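Local coordinates for protein ORF10 (Moritella marina, PDB 6RIW) that probably condenses acyl and malonyl units on acyl carrier proteins, as the ketosynthase–chain length factor part of a larger polyunsaturated fatty acid synthase, at residues A[469-474]-A[748-753]; A[363-368]-A[392-397]. All coordinates share one frame; numbering follows the deposited sequence.

Contact 1 (A[469-474]-A[748-753])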
loop_
_atom_site.group_PDB
_atom_site.type_symbol
_atom_site.label_atom_id
_atom_site.label_comp_id
_atom_site.label_asym_id
_atom_site.label_seq_id
_atom_site.Cartn_x
_atom_site.Cartn_y
_atom_site.Cartn_z
ATOM N N LEU A 469 -23.764 -5.889 7.028
ATOM C CA LEU A 469 -22.701 -5.988 8.016
ATOM C C LEU A 469 -23.149 -5.279 9.276
ATOM O O LEU A 469 -23.643 -4.155 9.203
ATOM C CB LEU A 469 -21.421 -5.341 7.488
ATOM C CG LEU A 469 -20.723 -6.039 6.328
ATOM C CD1 LEU A 469 -19.706 -5.078 5.732
ATOM C CD2 LEU A 469 -20.037 -7.291 6.840
ATOM N N ALA A 470 -22.939 -5.899 10.429
ATOM C CA ALA A 470 -23.211 -5.237 11.693
ATOM C C ALA A 470 -21.929 -4.630 12.242
ATOM O O ALA A 470 -20.920 -5.320 12.347
ATOM C CB ALA A 470 -23.795 -6.230 12.703
ATOM N N ILE A 471 -21.968 -3.352 12.612
ATOM C CA ILE A 471 -20.840 -2.711 13.290
ATOM C C ILE A 471 -20.987 -2.963 14.787
ATOM O O ILE A 471 -21.965 -2.511 15.392
ATOM C CB ILE A 471 -20.796 -1.198 13.002
ATOM C CG1 ILE A 471 -20.729 -0.917 11.505
ATOM C CG2 ILE A 471 -19.631 -0.548 13.769
ATOM C CD1 ILE A 471 -20.977 0.576 11.082
ATOM N N ILE A 472 -20.039 -3.693 15.377
ATOM C CA ILE A 472 -20.133 -4.115 16.774
ATOM C C ILE A 472 -19.004 -3.575 17.638
ATOM O O ILE A 472 -19.016 -3.788 18.860
ATOM C CB ILE A 472 -20.192 -5.653 16.891
ATOM C CG1 ILE A 472 -18.903 -6.283 16.332
ATOM C CG2 ILE A 472 -21.361 -6.179 16.100
ATOM C CD1 ILE A 472 -18.831 -7.788 16.532
ATOM N N GLY A 473 -18.040 -2.863 17.075
ATOM C CA GLY A 473 -16.981 -2.328 17.892
ATOM C C GLY A 473 -16.408 -1.147 17.139
ATOM O O GLY A 473 -16.346 -1.223 15.908
ATOM N N MET A 474 -16.072 -0.054 17.830
ATOM C CA MET A 474 -15.544 1.151 17.187
ATOM C C MET A 474 -14.585 1.866 18.133
ATOM O O MET A 474 -14.751 1.832 19.361
ATOM C CB MET A 474 -16.648 2.148 16.776
ATOM C CG MET A 474 -17.794 1.589 15.929
ATOM S SD MET A 474 -18.793 2.836 15.091
ATOM C CE MET A 474 -19.524 3.718 16.455
ATOM N N ILE A 748 -13.269 0.008 13.074
ATOM C CA ILE A 748 -14.543 -0.640 13.362
ATOM C C ILE A 748 -14.343 -2.144 13.246
ATOM O O ILE A 748 -13.427 -2.629 12.581
ATOM C CB ILE A 748 -15.688 -0.187 12.419
ATOM C CG1 ILE A 748 -15.397 -0.538 10.961
ATOM C CG2 ILE A 748 -16.008 1.291 12.619
ATOM C CD1 ILE A 748 -16.598 -0.212 10.011
ATOM N N VAL A 749 -15.210 -2.881 13.929
ATOM C CA VAL A 749 -15.284 -4.330 13.820
ATOM C C VAL A 749 -16.629 -4.646 13.198
ATOM O O VAL A 749 -17.653 -4.127 13.654
ATOM C CB VAL A 749 -15.154 -5.020 15.191
ATOM C CG1 VAL A 749 -15.371 -6.525 15.035
ATOM C CG2 VAL A 749 -13.811 -4.704 15.861
ATOM N N VAL A 750 -16.629 -5.474 12.155
ATOM C CA VAL A 750 -17.857 -5.863 11.486
ATOM C C VAL A 750 -17.978 -7.387 11.491
ATOM O O VAL A 750 -16.988 -8.122 11.409
ATOM C CB VAL A 750 -17.963 -5.301 10.045
ATOM C CG1 VAL A 750 -18.072 -3.768 10.063
ATOM C CG2 VAL A 750 -16.778 -5.773 9.150
ATOM N N LYS A 751 -19.215 -7.854 11.584
ATOM C CA LYS A 751 -19.581 -9.255 11.423
ATOM C C LYS A 751 -20.847 -9.306 10.588
ATOM O O LYS A 751 -21.594 -8.320 10.536
ATOM C CB LYS A 751 -19.844 -9.928 12.778
ATOM C CG LYS A 751 -18.599 -10.380 13.555
ATOM C CD LYS A 751 -19.082 -11.167 14.793
ATOM C CE LYS A 751 -17.978 -11.836 15.573
ATOM N NZ LYS A 751 -18.581 -12.548 16.751
ATOM N N PRO A 752 -21.136 -10.436 9.936
ATOM C CA PRO A 752 -22.431 -10.576 9.254
ATOM C C PRO A 752 -23.569 -10.373 10.245
ATOM O O PRO A 752 -23.473 -10.768 11.409
ATOM C CB PRO A 752 -22.408 -12.011 8.710
ATOM C CG PRO A 752 -20.977 -12.408 8.703
ATOM C CD PRO A 752 -20.342 -11.675 9.862
ATOM N N SER A 753 -24.639 -9.709 9.784
ATOM C CA SER A 753 -25.731 -9.379 10.703
ATOM C C SER A 753 -26.325 -10.630 11.362
ATOM O O SER A 753 -26.788 -10.574 12.511
ATOM C CB SER A 753 -26.813 -8.595 9.953
ATOM O OG SER A 753 -28.026 -8.598 10.675
#
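Ala470 and Lys751 exchange two backbone hydrogen bonds: Ala470 N gives to Lys751 O at 2.8 Å, and Lys751 N returns one to Ala470 O at 3.1 Å. Next along, Ile472 N reaches Val749 O at 3.0 Å with a nearly straight N-H (169°). Val749 N then bonds Gly473 O, so Ile472 and Gly473 together face the single residue Val749. This is a beta bulge in the first strand of the second ketosynthase-like domain, probably the chain length factor, where 469-474 runs antiparallel to 748-752. The bulge leaves Gly473 N buried without a partner. Ile472 CG1 stands between its own backbone N and carbonyl carbon (chi1 62°), which brings it 3.8 Å from Val749 CG1, while CD1 continues to 3.8 Å from Lys751 CD on the aliphatic stem. An alanine here would remove both branches and would probably leave that lysine stem and the Val749 methyl without their cover, opening a gap beside Val756. On the face carrying Ile471, Val750, Met474 and Ile748, Met474 CG packs 3.8 Å from Ile748 CG2, and helix 841-854 lies against both residues. Beside them, Ile471 CG1 comes within 4.2 Å of Val750 CG1.

Contact 2 (A[363-368]-A[392-397])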
loop_
_atom_site.group_PDB
_atom_site.type_symbol
_atom_site.label_atom_id
_atom_site.label_comp_id
_atom_site.label_asym_id
_atom_site.label_seq_id
_atom_site.Cartn_x
_atom_site.Cartn_y
_atom_site.Cartn_z
ATOM N N LYS A 363 13.229 -16.641 -7.847
ATOM C CA LYS A 363 14.038 -15.590 -7.242
ATOM C C LYS A 363 15.521 -15.781 -7.543
ATOM O O LYS A 363 16.289 -14.805 -7.519
ATOM C CB LYS A 363 13.776 -15.540 -5.730
ATOM C CG LYS A 363 12.309 -15.176 -5.406
ATOM C CD LYS A 363 12.134 -14.814 -3.955
ATOM C CE LYS A 363 10.715 -14.305 -3.647
ATOM N NZ LYS A 363 9.689 -15.340 -3.878
ATOM N N SER A 364 15.931 -17.013 -7.852
ATOM C CA SER A 364 17.326 -17.254 -8.218
ATOM C C SER A 364 17.703 -16.482 -9.477
ATOM O O SER A 364 18.807 -15.923 -9.558
ATOM C CB SER A 364 17.578 -18.760 -8.404
ATOM O OG SER A 364 16.839 -19.317 -9.491
ATOM N N ASN A 365 16.790 -16.419 -10.466
ATOM C CA ASN A 365 17.087 -15.729 -11.721
ATOM C C ASN A 365 16.944 -14.223 -11.599
ATOM O O ASN A 365 17.695 -13.481 -12.244
ATOM C CB ASN A 365 16.160 -16.176 -12.857
ATOM C CG ASN A 365 16.076 -17.670 -13.014
ATOM O OD1 ASN A 365 15.419 -18.349 -12.227
ATOM N ND2 ASN A 365 16.679 -18.188 -14.081
ATOM N N LEU A 366 15.945 -13.755 -10.826
ATOM C CA LEU A 366 15.486 -12.372 -10.918
ATOM C C LEU A 366 15.774 -11.522 -9.697
ATOM O O LEU A 366 15.682 -10.292 -9.793
ATOM C CB LEU A 366 13.967 -12.318 -11.142
ATOM C CG LEU A 366 13.387 -13.060 -12.324
ATOM C CD1 LEU A 366 11.883 -12.857 -12.366
ATOM C CD2 LEU A 366 14.043 -12.545 -13.569
ATOM N N GLY A 367 16.078 -12.136 -8.564
ATOM C CA GLY A 367 15.988 -11.463 -7.286
ATOM C C GLY A 367 14.575 -11.520 -6.731
ATOM O O GLY A 367 13.660 -12.128 -7.297
ATOM N N HIS A 368 14.397 -10.863 -5.587
ATOM C CA HIS A 368 13.113 -10.832 -4.879
ATOM C C HIS A 368 12.394 -9.544 -5.276
ATOM O O HIS A 368 12.784 -8.452 -4.853
ATOM C CB HIS A 368 13.354 -10.923 -3.370
ATOM C CG HIS A 368 12.112 -10.854 -2.528
ATOM N ND1 HIS A 368 10.845 -10.736 -3.062
ATOM C CD2 HIS A 368 11.943 -10.939 -1.186
ATOM C CE1 HIS A 368 9.954 -10.710 -2.085
ATOM N NE2 HIS A 368 10.593 -10.839 -0.936
ATOM N N ALA A 392 15.119 -24.874 -14.445
ATOM C CA ALA A 392 16.032 -24.973 -13.323
ATOM C C ALA A 392 15.895 -23.787 -12.365
ATOM O O ALA A 392 15.490 -22.682 -12.743
ATOM C CB ALA A 392 17.475 -25.032 -13.823
ATOM N N THR A 393 16.257 -24.040 -11.109
ATOM C CA THR A 393 16.680 -22.993 -10.186
ATOM C C THR A 393 18.183 -22.825 -10.379
ATOM O O THR A 393 18.931 -23.803 -10.278
ATOM C CB THR A 393 16.356 -23.376 -8.742
ATOM O OG1 THR A 393 14.936 -23.502 -8.572
ATOM C CG2 THR A 393 16.914 -22.355 -7.755
ATOM N N ILE A 394 18.626 -21.602 -10.679
ATOM C CA ILE A 394 20.027 -21.377 -11.021
ATOM C C ILE A 394 20.855 -21.158 -9.759
ATOM O O ILE A 394 20.332 -20.862 -8.681
ATOM C CB ILE A 394 20.182 -20.199 -12.001
ATOM C CG1 ILE A 394 19.863 -18.871 -11.319
ATOM C CG2 ILE A 394 19.300 -20.411 -13.224
ATOM C CD1 ILE A 394 20.297 -17.662 -12.126
ATOM N N ASN A 395 22.181 -21.314 -9.904
ATOM C CA ASN A 395 23.184 -21.064 -8.862
ATOM C C ASN A 395 23.056 -21.999 -7.670
ATOM O O ASN A 395 23.566 -21.700 -6.579
ATOM C CB ASN A 395 23.157 -19.614 -8.370
ATOM C CG ASN A 395 23.444 -18.624 -9.478
ATOM O OD1 ASN A 395 22.822 -17.558 -9.552
ATOM N ND2 ASN A 395 24.373 -18.980 -10.364
ATOM N N LEU A 396 22.389 -23.127 -7.850
ATOM C CA LEU A 396 22.135 -24.068 -6.766
ATOM C C LEU A 396 23.131 -25.215 -6.923
ATOM O O LEU A 396 22.966 -26.070 -7.792
ATOM C CB LEU A 396 20.687 -24.538 -6.826
ATOM C CG LEU A 396 20.214 -25.603 -5.846
ATOM C CD1 LEU A 396 20.220 -25.045 -4.452
ATOM C CD2 LEU A 396 18.824 -26.070 -6.252
ATOM N N LYS A 397 24.175 -25.217 -6.093
ATOM C CA LYS A 397 25.253 -26.204 -6.174
ATOM C C LYS A 397 25.284 -27.174 -5.003
ATOM O O LYS A 397 25.560 -28.367 -5.198
ATOM C CB LYS A 397 26.615 -25.496 -6.252
ATOM C CG LYS A 397 26.673 -24.280 -7.170
ATOM C CD LYS A 397 26.515 -24.681 -8.615
ATOM C CE LYS A 397 27.035 -23.587 -9.550
ATOM N NZ LYS A 397 26.802 -23.980 -10.983
HETATM O O HOH W 1 13.856 -20.663 -11.945
HETATM O O HOH W 2 16.306 -21.073 -14.910
#
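Ser364 and Asn365 belong to the Lys-Ser-Asn-Leu-Gly-His run of the first ketosynthase domain, and here they dock on Thr393 and Ile394 in the loop that follows strand 389-390. In relatives the closing histidine of such a run is part of the Cys-His-His active site; His368 itself lies against Cys196, on a side of the turn remote from this loop. The one direct hydrogen bond runs from Ile394 N to Ser364 OG, 3.1 Å long and bent to 148° at the hydrogen. Ser364 OG is also bonded to Ser361 O, so two backbone groups fix the hydroxyl's position. Thr393 packs against it: CG2 lies 3.5 Å from Ser364 OG, and Thr393 OG1 turns instead to Ser361 N. Ile394 lays CD1 3.4 Å from Ser364 O, while its other branch, CG2, approaches Asn365 ND2. With CG beside its backbone N (chi1 -50°), Asn365 presents both ends of its amide to Ala392 through water. ND2 is held further by Gln30 O, which leaves little doubt about how the amide is turned. One water gives hydrogen bonds to both Asn365 OD1 and Ala392 O, the latter at 2.7 Å. The second accepts from Asn365 ND2 and donates to that same Ala392 O at 2.8 Å.

In the fold
Both contacts are largely buried, but they hold different elements in different domains: contact 2 in the ketosynthase domain, contact 1 in the ketosynthase-like domain that is probably the chain length factor. Their centres lie 46 Å apart and their nearest atoms about 29 Å, so neither touches the other; contact 2 closes along the chain before contact 1 opens. Contact 1 joins two strands distant in sequence, with main-chain pairing broken by one bulge and branched aliphatic packing that buries 549 Å². Contact 2 fastens a short helical turn to an irregular loop only 24 residues on, burying 207 Å², and there a serine hydroxyl, an asparagine amide and bridging water do the work that strand pairing does in contact 1.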